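Local coordinates for selenium-binding protein (Sulfolobus tokodaii, PDB 2ECE), which is of unknown function, though as a beta-propeller member of the selenium-binding protein family it may bind selenium, at residues 230-235 with 240-245; 266-271 with 348-353; 281-286 with 292-297. All blocks are in the same frame, centred on the assembly; numbering follows the deposited sequence.

Contact 1: residues 230-235 with 240-245; sequences IHFWDL and RIHSLT
Strands 230-234 and 240-245 pair antiparallel, their short axes 4.4 Å apart at closest approach and 154° between directions, with Ile-230 opposite Leu-244 and Phe-232 opposite His-242 as hydrogen-bonded pairs, until the register slips by one residue after Phe-232, where Ile-241 N and His-242 N both donate to Phe-232 O, at 2.8 Å and 3.2 Å, in a classic beta bulge.

On the face carrying His-231, Trp-233, Arg-240 and Ser-243, the arginine serves two rings. Opposite Trp-233 in a non-hydrogen-bonded pair, it sets CB 3.7 Å from the centroid of the six-membered ring of Trp-233, only 13° off the normal, a CH-pi contact, and CG rests over the same indole face. Bends at chi2 and chi3 then turn the chain toward His-231, where Arg-240 NH1 donates to His-231 ND1 over 2.9 Å. Guanidinium and imidazole are nearly coplanar, although the N-H does not point straight at the acceptor. On the other face of the sheet Phe-232 CE2 touches Leu-244 CD1 at 3.6 Å, while the phenyl ring stacks on Trp-292 of the next sheet.

The bond from NH1 requires ND1 to be an acceptor, consistent with a proton on NE2, which is hydrogen-bonded to Glu-206. Arg-240 NH2 forms a salt bridge with Asp-186. Trp-233 NE1 bonds to Ser-204 on the neighbouring strand 201-204 of the same blade, so the indole is tied within the sheet while Arg-240 and His-231 reach acids outside its strands, and the aliphatic part of the arginine packs on indole.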
loop_
_atom_site.group_PDB
_atom_site.type_symbol
_atom_site.label_atom_id
_atom_site.label_comp_id
_atom_site.label_asym_id
_atom_site.label_seq_id
_atom_site.Cartn_x
_atom_site.Cartn_y
_atom_site.Cartn_z
ATOM N N ILE A 230 10.189 12.041 6.049
ATOM C CA ILE A 230 10.623 10.935 5.205
ATOM C C ILE A 230 12.081 10.753 5.624
ATOM O O ILE A 230 12.821 11.731 5.783
ATOM C CB ILE A 230 10.541 11.249 3.686
ATOM C CG1 ILE A 230 11.273 10.157 2.893
ATOM C CG2 ILE A 230 11.142 12.607 3.387
ATOM C CD1 ILE A 230 11.056 10.230 1.376
ATOM N N HIS A 231 12.487 9.510 5.836
ATOM C CA HIS A 231 13.848 9.221 6.264
ATOM C C HIS A 231 14.632 8.551 5.148
ATOM O O HIS A 231 14.125 7.639 4.487
ATOM C CB HIS A 231 13.817 8.303 7.488
ATOM C CG HIS A 231 13.083 8.881 8.658
ATOM N ND1 HIS A 231 13.707 9.631 9.633
ATOM C CD2 HIS A 231 11.775 8.822 9.008
ATOM C CE1 HIS A 231 12.816 10.003 10.535
ATOM N NE2 HIS A 231 11.636 9.527 10.180
ATOM N N PHE A 232 15.863 9.009 4.941
ATOM C CA PHE A 232 16.737 8.446 3.918
ATOM C C PHE A 232 17.818 7.636 4.614
ATOM O O PHE A 232 18.493 8.137 5.516
ATOM C CB PHE A 232 17.359 9.570 3.089
ATOM C CG PHE A 232 16.342 10.413 2.386
ATOM C CD1 PHE A 232 15.715 9.945 1.239
ATOM C CD2 PHE A 232 15.943 11.635 2.924
ATOM C CE1 PHE A 232 14.693 10.675 0.637
ATOM C CE2 PHE A 232 14.922 12.375 2.329
ATOM C CZ PHE A 232 14.296 11.891 1.184
ATOM N N TRP A 233 17.980 6.386 4.190
ATOM C CA TRP A 233 18.961 5.500 4.800
ATOM C C TRP A 233 19.961 4.913 3.817
ATOM O O TRP A 233 19.692 4.806 2.623
ATOM C CB TRP A 233 18.277 4.306 5.464
ATOM C CG TRP A 233 17.143 4.603 6.367
ATOM C CD1 TRP A 233 15.945 5.159 6.029
ATOM C CD2 TRP A 233 17.054 4.261 7.752
ATOM N NE1 TRP A 233 15.109 5.178 7.119
ATOM C CE2 TRP A 233 15.765 4.634 8.191
ATOM C CE3 TRP A 233 17.939 3.671 8.664
ATOM C CZ2 TRP A 233 15.335 4.438 9.513
ATOM C CZ3 TRP A 233 17.512 3.477 9.981
ATOM C CH2 TRP A 233 16.221 3.859 10.389
ATOM N N ASP A 234 21.106 4.510 4.358
ATOM C CA ASP A 234 22.156 3.834 3.605
ATOM C C ASP A 234 21.680 2.380 3.733
ATOM O O ASP A 234 21.761 1.793 4.811
ATOM C CB ASP A 234 23.502 4.002 4.319
ATOM C CG ASP A 234 24.648 3.329 3.582
ATOM O OD1 ASP A 234 24.424 2.275 2.953
ATOM O OD2 ASP A 234 25.781 3.851 3.649
ATOM N N LEU A 235 21.160 1.816 2.649
ATOM C CA LEU A 235 20.635 0.450 2.658
ATOM C C LEU A 235 21.653 -0.575 3.150
ATOM O O LEU A 235 21.326 -1.503 3.897
ATOM C CB LEU A 235 20.187 0.062 1.249
ATOM C CG LEU A 235 18.932 -0.800 1.049
ATOM C CD1 LEU A 235 19.159 -1.685 -0.164
ATOM C CD2 LEU A 235 18.624 -1.647 2.271
ATOM N N ARG A 240 20.470 5.550 9.226
ATOM C CA ARG A 240 19.645 6.675 8.793
ATOM C C ARG A 240 20.604 7.834 8.503
ATOM O O ARG A 240 21.322 8.283 9.393
ATOM C CB ARG A 240 18.659 7.048 9.908
ATOM C CG ARG A 240 17.347 7.706 9.437
ATOM C CD ARG A 240 17.566 9.131 8.957
ATOM N NE ARG A 240 18.156 9.954 10.011
ATOM C CZ ARG A 240 17.470 10.548 10.987
ATOM N NH1 ARG A 240 16.153 10.422 11.054
ATOM N NH2 ARG A 240 18.111 11.265 11.907
ATOM N N ILE A 241 20.626 8.322 7.268
ATOM C CA ILE A 241 21.553 9.400 6.933
ATOM C C ILE A 241 20.955 10.800 6.869
ATOM O O ILE A 241 21.668 11.782 7.062
ATOM C CB ILE A 241 22.273 9.132 5.598
ATOM C CG1 ILE A 241 21.245 8.926 4.487
ATOM C CG2 ILE A 241 23.187 7.914 5.733
ATOM C CD1 ILE A 241 21.794 9.172 3.092
ATOM N N HIS A 242 19.660 10.901 6.599
ATOM C CA HIS A 242 19.017 12.207 6.514
ATOM C C HIS A 242 17.504 12.055 6.599
ATOM O O HIS A 242 16.973 10.955 6.448
ATOM C CB HIS A 242 19.418 12.893 5.194
ATOM C CG HIS A 242 18.972 14.319 5.080
ATOM N ND1 HIS A 242 19.271 15.273 6.029
ATOM C CD2 HIS A 242 18.277 14.960 4.110
ATOM C CE1 HIS A 242 18.778 16.440 5.650
ATOM N NE2 HIS A 242 18.169 16.277 4.489
ATOM N N SER A 243 16.819 13.162 6.865
ATOM C CA SER A 243 15.367 13.165 6.945
ATOM C C SER A 243 14.884 14.542 6.507
ATOM O O SER A 243 15.593 15.537 6.668
ATOM C CB SER A 243 14.899 12.884 8.377
ATOM O OG SER A 243 14.942 14.058 9.168
ATOM N N LEU A 244 13.687 14.591 5.940
ATOM C CA LEU A 244 13.105 15.845 5.489
ATOM C C LEU A 244 11.678 15.912 6.002
ATOM O O LEU A 244 10.994 14.890 6.100
ATOM C CB LEU A 244 13.107 15.917 3.957
ATOM C CG LEU A 244 14.450 16.070 3.245
ATOM C CD1 LEU A 244 14.253 15.878 1.739
ATOM C CD2 LEU A 244 15.033 17.450 3.544
ATOM N N THR A 245 11.239 17.110 6.357
ATOM C CA THR A 245 9.883 17.304 6.844
ATOM C C THR A 245 9.037 17.758 5.662
ATOM O O THR A 245 9.406 18.693 4.956
ATOM C CB THR A 245 9.872 18.349 7.968
ATOM O OG1 THR A 245 10.570 17.815 9.099
ATOM C CG2 THR A 245 8.456 18.695 8.378
#

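Contact 2: residues 266-271 with 348-353; sequences MGFINM and YDISNP
Phe-268 meets Ile-350 and Pro-353 in an apolar contact between two neighbouring blades of the beta propeller. It joins strand 266-274, second in its sheet, to the end of strand 344-349 and the turn that follows. The contact is small, burying 185 Å² over both sides, and consists of van der Waals packing by four residues.

The phenyl ring reaches the turn with its outer end. CE1 lies 3.7 Å from Ile-350 CD1, and CZ is 3.8 Å from Ile-350 CG2, so both branches of the isoleucine meet the same end of the ring. The two side chains approach from opposite directions. Ile-350 has CG1 lodged between its backbone N and carbonyl carbon (chi1 50°), which lets CD1 and CG2 reach adjacent ring carbons. On the proline side the carbonyl oxygen approaches the ring edge near its plane, with Pro-353 O 3.8 Å from Phe-268 CE2, and Pro-353 CB stands 4.1 Å from Phe-268 CZ. Met-266, two residues earlier and directed to the same side of its strand, adds its sulfur: SD is 4.0 Å from Pro-353 CG, the two side chains crossing at about a right angle.

An Asx turn at Asp-349 encloses Ile-350. Asp-349 OD2 accepts from Ser-351 N at 2.7 Å and also from Ser-351 OG at 2.6 Å through the syn lone pair, so one carboxylate oxygen takes both donors of Ser-351 and closes the turn.

Strand 326-328 of the partner blade flanks the contact: Ile-328 touches both Phe-268 and Ile-350, and Ile-326 also packs on Phe-268. Within its own sheet, strand 266-274 runs between strands 250-258 and 280-288, and Met-266 touches Phe-286 on the latter.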
loop_
_atom_site.group_PDB
_atom_site.type_symbol
_atom_site.label_atom_id
_atom_site.label_comp_id
_atom_site.label_asym_id
_atom_site.label_seq_id
_atom_site.Cartn_x
_atom_site.Cartn_y
_atom_site.Cartn_z
ATOM N N MET A 266 14.505 9.434 -7.387
ATOM C CA MET A 266 13.360 10.174 -6.922
ATOM C C MET A 266 12.146 9.268 -6.809
ATOM O O MET A 266 12.157 8.112 -7.239
ATOM C CB MET A 266 13.056 11.321 -7.884
ATOM C CG MET A 266 12.876 10.882 -9.329
ATOM S SD MET A 266 12.416 12.283 -10.387
ATOM C CE MET A 266 13.970 13.182 -10.408
ATOM N N GLY A 267 11.097 9.835 -6.231
ATOM C CA GLY A 267 9.854 9.125 -6.039
ATOM C C GLY A 267 8.861 10.046 -5.358
ATOM O O GLY A 267 9.178 11.205 -5.065
ATOM N N PHE A 268 7.665 9.531 -5.093
ATOM C CA PHE A 268 6.614 10.319 -4.455
ATOM C C PHE A 268 6.166 9.769 -3.107
ATOM O O PHE A 268 6.515 8.645 -2.720
ATOM C CB PHE A 268 5.378 10.398 -5.359
ATOM C CG PHE A 268 5.644 11.009 -6.709
ATOM C CD1 PHE A 268 6.140 10.235 -7.755
ATOM C CD2 PHE A 268 5.393 12.365 -6.931
ATOM C CE1 PHE A 268 6.384 10.804 -9.012
ATOM C CE2 PHE A 268 5.631 12.946 -8.184
ATOM C CZ PHE A 268 6.129 12.162 -9.225
ATOM N N ILE A 269 5.399 10.593 -2.398
ATOM C CA ILE A 269 4.815 10.227 -1.113
ATOM C C ILE A 269 3.622 11.139 -0.868
ATOM O O ILE A 269 3.633 12.318 -1.246
ATOM C CB ILE A 269 5.801 10.364 0.074
ATOM C CG1 ILE A 269 5.130 9.838 1.350
ATOM C CG2 ILE A 269 6.204 11.814 0.273
ATOM C CD1 ILE A 269 6.049 9.767 2.565
ATOM N N ASN A 270 2.586 10.582 -0.256
ATOM C CA ASN A 270 1.389 11.345 0.044
ATOM C C ASN A 270 1.324 11.766 1.510
ATOM O O ASN A 270 1.669 10.991 2.413
ATOM C CB ASN A 270 0.141 10.524 -0.312
ATOM C CG ASN A 270 0.066 9.191 0.441
ATOM O OD1 ASN A 270 1.012 8.400 0.432
ATOM N ND2 ASN A 270 -1.068 8.936 1.080
ATOM N N MET A 271 0.924 13.014 1.727
ATOM C CA MET A 271 0.727 13.558 3.063
ATOM C C MET A 271 -0.787 13.620 3.104
ATOM O O MET A 271 -1.398 14.364 2.338
ATOM C CB MET A 271 1.317 14.964 3.192
ATOM C CG MET A 271 2.826 15.002 3.338
ATOM S SD MET A 271 3.473 13.828 4.574
ATOM C CE MET A 271 2.711 14.418 6.073
ATOM N N TYR A 348 -2.386 11.238 -12.807
ATOM C CA TYR A 348 -1.575 12.409 -13.099
ATOM C C TYR A 348 -0.427 12.036 -14.024
ATOM O O TYR A 348 0.311 11.085 -13.762
ATOM C CB TYR A 348 -0.991 13.016 -11.823
ATOM C CG TYR A 348 -1.971 13.776 -10.968
ATOM C CD1 TYR A 348 -2.836 13.111 -10.103
ATOM C CD2 TYR A 348 -2.029 15.171 -11.019
ATOM C CE1 TYR A 348 -3.736 13.816 -9.302
ATOM C CE2 TYR A 348 -2.923 15.887 -10.226
ATOM C CZ TYR A 348 -3.775 15.202 -9.367
ATOM O OH TYR A 348 -4.659 15.903 -8.575
ATOM N N ASP A 349 -0.290 12.778 -15.116
ATOM C CA ASP A 349 0.794 12.538 -16.055
ATOM C C ASP A 349 2.025 13.123 -15.375
ATOM O O ASP A 349 2.056 14.310 -15.058
ATOM C CB ASP A 349 0.507 13.268 -17.377
ATOM C CG ASP A 349 1.644 13.152 -18.374
ATOM O OD1 ASP A 349 1.359 12.897 -19.565
ATOM O OD2 ASP A 349 2.817 13.327 -17.979
ATOM N N ILE A 350 3.028 12.295 -15.118
ATOM C CA ILE A 350 4.230 12.799 -14.474
ATOM C C ILE A 350 5.447 12.778 -15.389
ATOM O O ILE A 350 6.574 12.578 -14.928
ATOM C CB ILE A 350 4.555 12.026 -13.163
ATOM C CG1 ILE A 350 4.524 10.517 -13.405
ATOM C CG2 ILE A 350 3.569 12.420 -12.080
ATOM C CD1 ILE A 350 4.915 9.712 -12.180
ATOM N N SER A 351 5.215 12.985 -16.685
ATOM C CA SER A 351 6.304 13.027 -17.661
ATOM C C SER A 351 7.347 13.970 -17.080
ATOM O O SER A 351 8.551 13.771 -17.239
ATOM C CB SER A 351 5.796 13.555 -19.003
ATOM O OG SER A 351 4.819 12.683 -19.545
ATOM N N ASN A 352 6.861 15.009 -16.415
ATOM C CA ASN A 352 7.719 15.955 -15.723
ATOM C C ASN A 352 7.239 15.787 -14.291
ATOM O O ASN A 352 6.200 16.329 -13.907
ATOM C CB ASN A 352 7.477 17.388 -16.189
ATOM C CG ASN A 352 8.273 18.394 -15.381
ATOM O OD1 ASN A 352 9.000 18.030 -14.452
ATOM N ND2 ASN A 352 8.141 19.666 -15.726
ATOM N N PRO A 353 7.985 15.016 -13.484
ATOM C CA PRO A 353 7.667 14.733 -12.080
ATOM C C PRO A 353 7.417 15.984 -11.247
ATOM O O PRO A 353 6.570 15.987 -10.350
ATOM C CB PRO A 353 8.895 13.961 -11.591
ATOM C CG PRO A 353 9.478 13.383 -12.846
ATOM C CD PRO A 353 9.331 14.520 -13.813
#

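Contact 3: residues 281-286 with 292-297; sequences SIWLWF and WNAEKV
Lys-296 lies across Trp-283, its partner in a non-hydrogen-bonded pair of the antiparallel strands 281-286 and 292-297. CB sits 3.8 Å from the centroid of the indole six-membered ring, 9° off the normal, a CH-pi contact. CG passes on to Ser-281, 3.9 Å from its CB, and CD comes closer, 3.5 Å from the same Ser-281 CB. A bend at chi3 turns CE away from the extended line of the chain, and NZ then reaches Glu-299 in a salt bridge. The indole beneath is itself fixed, since Trp-283 NE1 donates to Ser-281 OG at 2.9 Å.

On the opposite face of the sheet, with Leu-284 and Glu-295, Asn-293 CB lies over one face of the Phe-286 ring, 3.6 Å from its centroid and offset toward the rim, while Glu-295 OE2 approaches the ring edge. The amide turns back to the backbone: Phe-286 O accepts from Asn-293 N at 2.6 Å and from Asn-293 ND2 at 3.1 Å, the second donor lying 36° out of the carbonyl plane.

Aliphatic carbons of polar residues therefore roof one face each of Trp-283 and Phe-286 in this propeller-blade hairpin. Two donors from one asparagine grip Phe-286 O, and the carboxylate oxygen at the phenyl edge would be favoured by the partly positive ring hydrogens.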
loop_
_atom_site.group_PDB
_atom_site.type_symbol
_atom_site.label_atom_id
_atom_site.label_comp_id
_atom_site.label_asym_id
_atom_site.label_seq_id
_atom_site.Cartn_x
_atom_site.Cartn_y
_atom_site.Cartn_z
ATOM N N SER A 281 -1.569 16.456 0.082
ATOM C CA SER A 281 -0.529 16.900 -0.825
ATOM C C SER A 281 0.389 15.753 -1.194
ATOM O O SER A 281 0.590 14.824 -0.407
ATOM C CB SER A 281 0.279 18.048 -0.205
ATOM O OG SER A 281 0.752 17.722 1.089
ATOM N N ILE A 282 0.913 15.811 -2.413
ATOM C CA ILE A 282 1.839 14.801 -2.897
ATOM C C ILE A 282 3.194 15.480 -2.971
ATOM O O ILE A 282 3.311 16.602 -3.469
ATOM C CB ILE A 282 1.446 14.292 -4.291
ATOM C CG1 ILE A 282 0.054 13.653 -4.230
ATOM C CG2 ILE A 282 2.482 13.301 -4.794
ATOM C CD1 ILE A 282 -0.090 12.576 -3.156
ATOM N N TRP A 283 4.215 14.806 -2.460
ATOM C CA TRP A 283 5.550 15.366 -2.453
ATOM C C TRP A 283 6.523 14.531 -3.260
ATOM O O TRP A 283 6.471 13.302 -3.236
ATOM C CB TRP A 283 6.051 15.493 -1.016
ATOM C CG TRP A 283 5.301 16.501 -0.199
ATOM C CD1 TRP A 283 3.995 16.435 0.201
ATOM C CD2 TRP A 283 5.821 17.726 0.327
ATOM N NE1 TRP A 283 3.672 17.545 0.948
ATOM C CE2 TRP A 283 4.774 18.353 1.039
ATOM C CE3 TRP A 283 7.071 18.356 0.264
ATOM C CZ2 TRP A 283 4.941 19.584 1.688
ATOM C CZ3 TRP A 283 7.236 19.586 0.913
ATOM C CH2 TRP A 283 6.175 20.182 1.612
ATOM N N LEU A 284 7.407 15.217 -3.977
ATOM C CA LEU A 284 8.427 14.568 -4.788
ATOM C C LEU A 284 9.753 14.659 -4.049
ATOM O O LEU A 284 10.242 15.757 -3.783
ATOM C CB LEU A 284 8.560 15.277 -6.143
ATOM C CG LEU A 284 9.686 14.844 -7.092
ATOM C CD1 LEU A 284 9.428 13.430 -7.573
ATOM C CD2 LEU A 284 9.760 15.802 -8.285
ATOM N N TRP A 285 10.323 13.515 -3.686
ATOM C CA TRP A 285 11.620 13.514 -3.023
ATOM C C TRP A 285 12.609 13.146 -4.122
ATOM O O TRP A 285 12.321 12.283 -4.950
ATOM C CB TRP A 285 11.667 12.500 -1.867
ATOM C CG TRP A 285 11.047 11.146 -2.136
ATOM C CD1 TRP A 285 9.733 10.794 -1.969
ATOM C CD2 TRP A 285 11.727 9.958 -2.560
ATOM N NE1 TRP A 285 9.557 9.462 -2.254
ATOM C CE2 TRP A 285 10.763 8.923 -2.619
ATOM C CE3 TRP A 285 13.056 9.665 -2.891
ATOM C CZ2 TRP A 285 11.088 7.615 -2.999
ATOM C CZ3 TRP A 285 13.380 8.364 -3.269
ATOM C CH2 TRP A 285 12.396 7.353 -3.317
ATOM N N PHE A 286 13.760 13.810 -4.140
ATOM C CA PHE A 286 14.762 13.565 -5.173
ATOM C C PHE A 286 16.170 13.950 -4.725
ATOM O O PHE A 286 16.339 14.817 -3.863
ATOM C CB PHE A 286 14.381 14.353 -6.433
ATOM C CG PHE A 286 14.274 15.841 -6.213
ATOM C CD1 PHE A 286 15.338 16.682 -6.523
ATOM C CD2 PHE A 286 13.115 16.399 -5.675
ATOM C CE1 PHE A 286 15.257 18.058 -6.303
ATOM C CE2 PHE A 286 13.021 17.775 -5.448
ATOM C CZ PHE A 286 14.098 18.606 -5.765
ATOM N N TRP A 292 19.550 15.311 -0.617
ATOM C CA TRP A 292 18.208 14.769 -0.802
ATOM C C TRP A 292 17.278 15.975 -0.677
ATOM O O TRP A 292 17.484 16.837 0.178
ATOM C CB TRP A 292 17.870 13.720 0.267
ATOM C CG TRP A 292 18.319 12.337 -0.102
ATOM C CD1 TRP A 292 19.347 11.629 0.458
ATOM C CD2 TRP A 292 17.803 11.523 -1.162
ATOM N NE1 TRP A 292 19.504 10.429 -0.191
ATOM C CE2 TRP A 292 18.570 10.335 -1.188
ATOM C CE3 TRP A 292 16.766 11.679 -2.093
ATOM C CZ2 TRP A 292 18.337 9.310 -2.114
ATOM C CZ3 TRP A 292 16.533 10.659 -3.015
ATOM C CH2 TRP A 292 17.315 9.488 -3.016
ATOM N N ASN A 293 16.271 16.050 -1.539
ATOM C CA ASN A 293 15.336 17.173 -1.517
ATOM C C ASN A 293 13.909 16.656 -1.563
ATOM O O ASN A 293 13.675 15.494 -1.881
ATOM C CB ASN A 293 15.574 18.075 -2.728
ATOM C CG ASN A 293 17.038 18.400 -2.931
ATOM O OD1 ASN A 293 17.545 19.404 -2.425
ATOM N ND2 ASN A 293 17.734 17.536 -3.664
ATOM N N ALA A 294 12.959 17.531 -1.256
ATOM C CA ALA A 294 11.548 17.172 -1.271
ATOM C C ALA A 294 10.722 18.429 -1.526
ATOM O O ALA A 294 10.875 19.434 -0.828
ATOM C CB ALA A 294 11.151 16.545 0.054
ATOM N N GLU A 295 9.853 18.362 -2.529
ATOM C CA GLU A 295 9.004 19.488 -2.896
ATOM C C GLU A 295 7.557 19.063 -3.103
ATOM O O GLU A 295 7.287 17.969 -3.601
ATOM C CB GLU A 295 9.525 20.132 -4.183
ATOM C CG GLU A 295 10.658 21.121 -3.978
ATOM C CD GLU A 295 11.370 21.454 -5.269
ATOM O OE1 GLU A 295 10.713 21.421 -6.335
ATOM O OE2 GLU A 295 12.582 21.754 -5.215
ATOM N N LYS A 296 6.629 19.935 -2.721
ATOM C CA LYS A 296 5.212 19.650 -2.892
ATOM C C LYS A 296 4.879 19.863 -4.363
ATOM O O LYS A 296 5.122 20.940 -4.909
ATOM C CB LYS A 296 4.367 20.578 -2.011
ATOM C CG LYS A 296 2.868 20.335 -2.118
ATOM C CD LYS A 296 2.092 20.976 -0.956
ATOM C CE LYS A 296 2.230 22.494 -0.916
ATOM N NZ LYS A 296 1.393 23.087 0.173
ATOM N N VAL A 297 4.331 18.840 -5.011
ATOM C CA VAL A 297 4.002 18.950 -6.427
ATOM C C VAL A 297 2.512 18.875 -6.737
ATOM O O VAL A 297 2.081 19.240 -7.833
ATOM C CB VAL A 297 4.753 17.879 -7.250
ATOM C CG1 VAL A 297 6.249 18.158 -7.196
ATOM C CG2 VAL A 297 4.457 16.488 -6.705
#

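From the N terminus, contact 1 comes first and closes a short hairpin, strands 229-234 and 239-245, at the outer edge of one blade. The chain then enters the next sheet, where 266-271 opens contact 2. Before that loop closes at 348-353, the hairpin of contact 3 forms entirely inside it, so contact 3 is nested in contact 2, while contact 1 precedes both in series. Strands 266-274 and 280-288 are sheet neighbours, joining contacts 2 and 3 directly. Contact 1 touches contact 3 across the blade interface, with Leu-244 CD1 3.6 Å from Ala-294 CB. Together the three contacts link three successive propeller blades.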